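Putative uncharacterized protein (Pyrococcus abyssi virus 1, PDB 4HR1) is of unknown function but forms a bromodomain-like helical bundle encoded by a virus that infects a hyperthermophilic archaeon. Local coordinates at residues Lys12-Tyr26 against Leu85-Val99. Residues are numbered along the deposited sequence; the frame is centred on the assembly and turned at random.
Sequences KISWLRTAIAFLKGY and LEDIKEQIIVEMLRV
Leu16 and Ile92 interlock as knobs into holes where helices 5-30 and 72-98 run parallel in the helical bundle, their local axes 10.4 Å apart and 22° from aligned. Leu16 drops into the hole made by Leu85, Ile88, Lys89 and Ile92, and its two methyls have different partners: CD1 lies 3.6 Å from Leu85 CD2, while CD2 presses on the backbone of Lys89. Ile92 in turn sits among Leu16, Ala19, Ile20 and Leu23. Its CG2 meets Ala19 CB at 3.7 Å, and CD1 reaches the other way to Ile20 CG1. Farther along, Leu23 lies against Met96, whose extended chain carries CE to Phe22; Phe22 in turn meets aromatic side chains of another protein chain in the assembly edge-to-face.

Trp15, buried, marks the boundary of this packed part. Lys89 leaves its backbone with CG opposite N (chi1 -171°), and its chain, extended beyond CG, crosses one face of the indole, placing CE 3.5 Å above the centroid of the Trp15 six-membered ring and NZ over the five-membered one in a cation-pi contact. The indole NE1 is tied to Asp116, on the helix 109-119 that covers this side. Beyond it the contact turns looser and faces solvent: Lys12 NZ approaches to 4.3 Å from Lys89 NZ, a like-charge pair probably eased by a water accepting from both amines and by the salt bridge from Lys12 NZ to the syn side of Glu86 OE2, 2.8 Å long. At the far end, Tyr26 OH donates to Val99 O over 3.1 Å, coming from above the carbonyl plane.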
# COMPACT_ATOMS: atom_id res chain seq x y z
N LYS A 12 -3.12 -3.64 7.38
CA LYS A 12 -2.32 -2.84 8.30
C LYS A 12 -1.27 -2.01 7.55
O LYS A 12 -1.09 -0.82 7.87
CB LYS A 12 -1.67 -3.73 9.41
CG LYS A 12 -2.67 -4.39 10.39
CD LYS A 12 -2.87 -3.58 11.68
CE LYS A 12 -4.25 -3.76 12.31
NZ LYS A 12 -4.58 -2.67 13.28
N ILE A 13 -0.58 -2.62 6.55
CA ILE A 13 0.43 -1.91 5.74
C ILE A 13 -0.29 -0.82 4.91
O ILE A 13 0.14 0.34 4.94
CB ILE A 13 1.32 -2.89 4.88
CG1 ILE A 13 2.12 -3.89 5.76
CG2 ILE A 13 2.28 -2.09 3.97
CD1 ILE A 13 2.51 -5.29 5.05
N SER A 14 -1.40 -1.18 4.23
CA SER A 14 -2.20 -0.23 3.44
C SER A 14 -2.64 0.98 4.27
O SER A 14 -2.38 2.10 3.84
CB SER A 14 -3.40 -0.90 2.78
OG SER A 14 -2.99 -1.96 1.93
N TRP A 15 -3.21 0.76 5.49
CA TRP A 15 -3.61 1.85 6.39
C TRP A 15 -2.43 2.73 6.66
O TRP A 15 -2.53 3.96 6.54
CB TRP A 15 -4.14 1.32 7.75
CG TRP A 15 -4.89 2.35 8.54
CD1 TRP A 15 -6.24 2.55 8.51
CD2 TRP A 15 -4.35 3.38 9.38
NE1 TRP A 15 -6.58 3.60 9.33
CE2 TRP A 15 -5.43 4.14 9.87
CE3 TRP A 15 -3.04 3.70 9.83
CZ2 TRP A 15 -5.26 5.20 10.77
CZ3 TRP A 15 -2.88 4.77 10.69
CH2 TRP A 15 -3.97 5.52 11.14
N LEU A 16 -1.31 2.13 7.06
CA LEU A 16 -0.09 2.87 7.41
C LEU A 16 0.48 3.68 6.23
O LEU A 16 0.89 4.83 6.44
CB LEU A 16 0.96 1.94 8.02
CG LEU A 16 0.65 1.41 9.43
CD1 LEU A 16 1.68 0.44 9.86
CD2 LEU A 16 0.61 2.51 10.44
N ARG A 17 0.43 3.12 4.99
CA ARG A 17 0.91 3.83 3.80
C ARG A 17 0.01 5.02 3.47
O ARG A 17 0.52 6.14 3.29
CB ARG A 17 1.07 2.88 2.59
CG ARG A 17 2.19 1.86 2.79
CD ARG A 17 2.96 1.61 1.52
NE ARG A 17 3.29 0.19 1.33
CZ ARG A 17 4.45 -0.36 1.68
NH1 ARG A 17 5.39 0.36 2.28
NH2 ARG A 17 4.66 -1.65 1.46
N THR A 18 -1.32 4.80 3.50
CA THR A 18 -2.35 5.82 3.26
C THR A 18 -2.24 6.94 4.31
O THR A 18 -2.40 8.12 3.97
CB THR A 18 -3.74 5.19 3.22
OG1 THR A 18 -3.73 3.95 2.50
CG2 THR A 18 -4.80 6.14 2.66
N ALA A 19 -1.91 6.56 5.57
CA ALA A 19 -1.71 7.49 6.69
C ALA A 19 -0.50 8.37 6.47
O ALA A 19 -0.52 9.54 6.84
CB ALA A 19 -1.57 6.72 8.00
N ILE A 20 0.56 7.81 5.86
CA ILE A 20 1.79 8.55 5.52
C ILE A 20 1.49 9.51 4.35
O ILE A 20 1.89 10.67 4.42
CB ILE A 20 3.00 7.58 5.29
CG1 ILE A 20 3.54 7.08 6.65
CG2 ILE A 20 4.16 8.23 4.45
CD1 ILE A 20 4.17 5.79 6.61
N ALA A 21 0.76 9.04 3.33
CA ALA A 21 0.33 9.87 2.19
C ALA A 21 -0.46 11.08 2.71
O ALA A 21 -0.17 12.21 2.31
CB ALA A 21 -0.55 9.06 1.23
N PHE A 22 -1.39 10.83 3.67
CA PHE A 22 -2.23 11.85 4.32
C PHE A 22 -1.38 12.91 5.01
O PHE A 22 -1.59 14.10 4.75
CB PHE A 22 -3.19 11.18 5.32
CG PHE A 22 -4.22 12.08 5.95
CD1 PHE A 22 -3.93 12.81 7.10
CD2 PHE A 22 -5.51 12.15 5.43
CE1 PHE A 22 -4.89 13.62 7.69
CE2 PHE A 22 -6.47 12.95 6.05
CZ PHE A 22 -6.16 13.67 7.17
N LEU A 23 -0.41 12.49 5.86
CA LEU A 23 0.51 13.37 6.59
C LEU A 23 1.35 14.24 5.67
O LEU A 23 1.50 15.43 5.93
CB LEU A 23 1.45 12.54 7.47
CG LEU A 23 1.06 12.39 8.91
CD1 LEU A 23 1.41 11.01 9.38
CD2 LEU A 23 1.73 13.45 9.77
N LYS A 24 1.92 13.62 4.60
CA LYS A 24 2.74 14.25 3.56
C LYS A 24 1.95 15.41 2.93
O LYS A 24 2.46 16.55 2.89
CB LYS A 24 3.09 13.21 2.48
CG LYS A 24 4.57 13.18 2.10
CD LYS A 24 5.25 11.88 2.53
CE LYS A 24 5.67 11.01 1.37
NZ LYS A 24 4.55 10.16 0.87
N GLY A 25 0.71 15.12 2.53
CA GLY A 25 -0.23 16.07 1.94
C GLY A 25 -0.62 17.21 2.85
O GLY A 25 -0.66 18.36 2.40
N TYR A 26 -0.88 16.91 4.14
CA TYR A 26 -1.22 17.92 5.15
C TYR A 26 -0.06 18.89 5.29
O TYR A 26 -0.27 20.10 5.38
CB TYR A 26 -1.56 17.27 6.51
CG TYR A 26 -1.63 18.25 7.66
CD1 TYR A 26 -2.70 19.12 7.80
CD2 TYR A 26 -0.59 18.35 8.58
CE1 TYR A 26 -2.77 20.04 8.85
CE2 TYR A 26 -0.63 19.28 9.62
CZ TYR A 26 -1.72 20.11 9.76
OH TYR A 26 -1.78 21.02 10.79
N LEU A 85 3.95 -3.11 13.51
CA LEU A 85 3.02 -2.36 12.68
C LEU A 85 2.07 -1.51 13.54
O LEU A 85 1.82 -0.35 13.21
CB LEU A 85 2.22 -3.32 11.77
CG LEU A 85 2.95 -3.91 10.56
CD1 LEU A 85 2.18 -5.13 10.00
CD2 LEU A 85 3.15 -2.86 9.48
N GLU A 86 1.60 -2.08 14.69
CA GLU A 86 0.72 -1.39 15.63
C GLU A 86 1.44 -0.29 16.35
O GLU A 86 0.86 0.77 16.54
CB GLU A 86 -0.05 -2.37 16.53
CG GLU A 86 -1.32 -1.79 17.12
CD GLU A 86 -2.48 -1.44 16.20
OE1 GLU A 86 -3.36 -0.68 16.64
OE2 GLU A 86 -2.55 -1.99 15.07
N ASP A 87 2.75 -0.47 16.63
CA ASP A 87 3.56 0.61 17.22
C ASP A 87 3.73 1.73 16.21
O ASP A 87 3.70 2.90 16.60
CB ASP A 87 4.94 0.10 17.66
CG ASP A 87 4.92 -0.98 18.75
OD1 ASP A 87 4.32 -0.73 19.81
OD2 ASP A 87 5.59 -2.02 18.56
N ILE A 88 3.86 1.39 14.90
CA ILE A 88 4.00 2.38 13.83
C ILE A 88 2.72 3.24 13.77
O ILE A 88 2.82 4.48 13.78
CB ILE A 88 4.43 1.77 12.46
CG1 ILE A 88 5.86 1.12 12.58
CG2 ILE A 88 4.43 2.84 11.37
CD1 ILE A 88 6.15 -0.02 11.57
N LYS A 89 1.54 2.58 13.84
CA LYS A 89 0.25 3.25 13.85
C LYS A 89 0.20 4.29 14.98
O LYS A 89 -0.14 5.44 14.73
CB LYS A 89 -0.90 2.22 13.93
CG LYS A 89 -2.28 2.82 13.73
CD LYS A 89 -3.32 1.75 13.41
CE LYS A 89 -4.64 2.38 13.02
NZ LYS A 89 -5.61 1.39 12.48
N GLU A 90 0.63 3.89 16.20
CA GLU A 90 0.69 4.72 17.39
C GLU A 90 1.54 5.96 17.13
O GLU A 90 1.09 7.07 17.39
CB GLU A 90 1.25 3.90 18.57
CG GLU A 90 0.90 4.40 19.96
CD GLU A 90 1.88 5.32 20.65
OE1 GLU A 90 1.69 5.57 21.87
OE2 GLU A 90 2.84 5.80 20.00
N GLN A 91 2.74 5.77 16.57
CA GLN A 91 3.66 6.86 16.26
C GLN A 91 3.13 7.78 15.14
O GLN A 91 3.45 8.97 15.13
CB GLN A 91 5.06 6.34 15.92
CG GLN A 91 5.78 5.60 17.05
CD GLN A 91 7.20 5.26 16.65
OE1 GLN A 91 8.16 5.93 17.04
NE2 GLN A 91 7.36 4.23 15.82
N ILE A 92 2.31 7.23 14.22
CA ILE A 92 1.66 7.99 13.15
C ILE A 92 0.64 8.98 13.76
O ILE A 92 0.70 10.19 13.45
CB ILE A 92 1.02 7.04 12.08
CG1 ILE A 92 2.07 6.30 11.18
CG2 ILE A 92 -0.08 7.72 11.24
CD1 ILE A 92 3.15 7.16 10.51
N ILE A 93 -0.29 8.46 14.62
CA ILE A 93 -1.36 9.22 15.28
C ILE A 93 -0.74 10.30 16.16
O ILE A 93 -1.14 11.47 16.09
CB ILE A 93 -2.34 8.27 16.04
CG1 ILE A 93 -3.01 7.27 15.06
CG2 ILE A 93 -3.39 9.06 16.83
CD1 ILE A 93 -3.42 5.96 15.64
N VAL A 94 0.31 9.93 16.90
CA VAL A 94 1.08 10.84 17.74
C VAL A 94 1.68 11.98 16.88
O VAL A 94 1.62 13.13 17.29
CB VAL A 94 2.14 10.05 18.55
CG1 VAL A 94 3.19 10.96 19.17
CG2 VAL A 94 1.46 9.20 19.64
N GLU A 95 2.22 11.64 15.69
CA GLU A 95 2.79 12.61 14.75
C GLU A 95 1.73 13.55 14.23
O GLU A 95 1.95 14.77 14.24
CB GLU A 95 3.55 11.92 13.60
CG GLU A 95 4.23 12.88 12.62
CD GLU A 95 5.37 13.74 13.15
OE1 GLU A 95 5.80 13.52 14.31
OE2 GLU A 95 5.85 14.62 12.39
N MET A 96 0.58 12.99 13.78
CA MET A 96 -0.58 13.75 13.28
C MET A 96 -0.92 14.83 14.33
O MET A 96 -0.86 16.01 14.02
CB MET A 96 -1.80 12.83 13.05
CG MET A 96 -1.75 12.03 11.78
SD MET A 96 -3.13 10.86 11.74
CE MET A 96 -3.00 10.35 10.13
N LEU A 97 -1.16 14.40 15.59
CA LEU A 97 -1.49 15.28 16.71
C LEU A 97 -0.46 16.36 17.02
O LEU A 97 -0.84 17.48 17.35
CB LEU A 97 -1.82 14.46 17.96
CG LEU A 97 -3.13 13.69 17.85
CD1 LEU A 97 -3.13 12.48 18.75
CD2 LEU A 97 -4.34 14.61 18.08
N ARG A 98 0.82 16.02 16.89
CA ARG A 98 1.97 16.90 17.13
C ARG A 98 2.09 18.00 16.07
O ARG A 98 2.59 19.08 16.37
CB ARG A 98 3.26 16.07 17.14
CG ARG A 98 4.31 16.56 18.13
CD ARG A 98 5.76 16.30 17.70
NE ARG A 98 5.98 15.02 17.02
CZ ARG A 98 6.19 13.85 17.63
NH1 ARG A 98 6.17 13.77 18.95
NH2 ARG A 98 6.39 12.75 16.92
N VAL A 99 1.67 17.70 14.83
CA VAL A 99 1.81 18.64 13.72
C VAL A 99 0.65 19.61 13.50
O VAL A 99 0.71 20.46 12.60
CB VAL A 99 2.37 17.98 12.43
CG1 VAL A 99 3.68 17.28 12.74
CG2 VAL A 99 1.37 17.01 11.81
O HOH W 1 -4.66 -0.60 11.07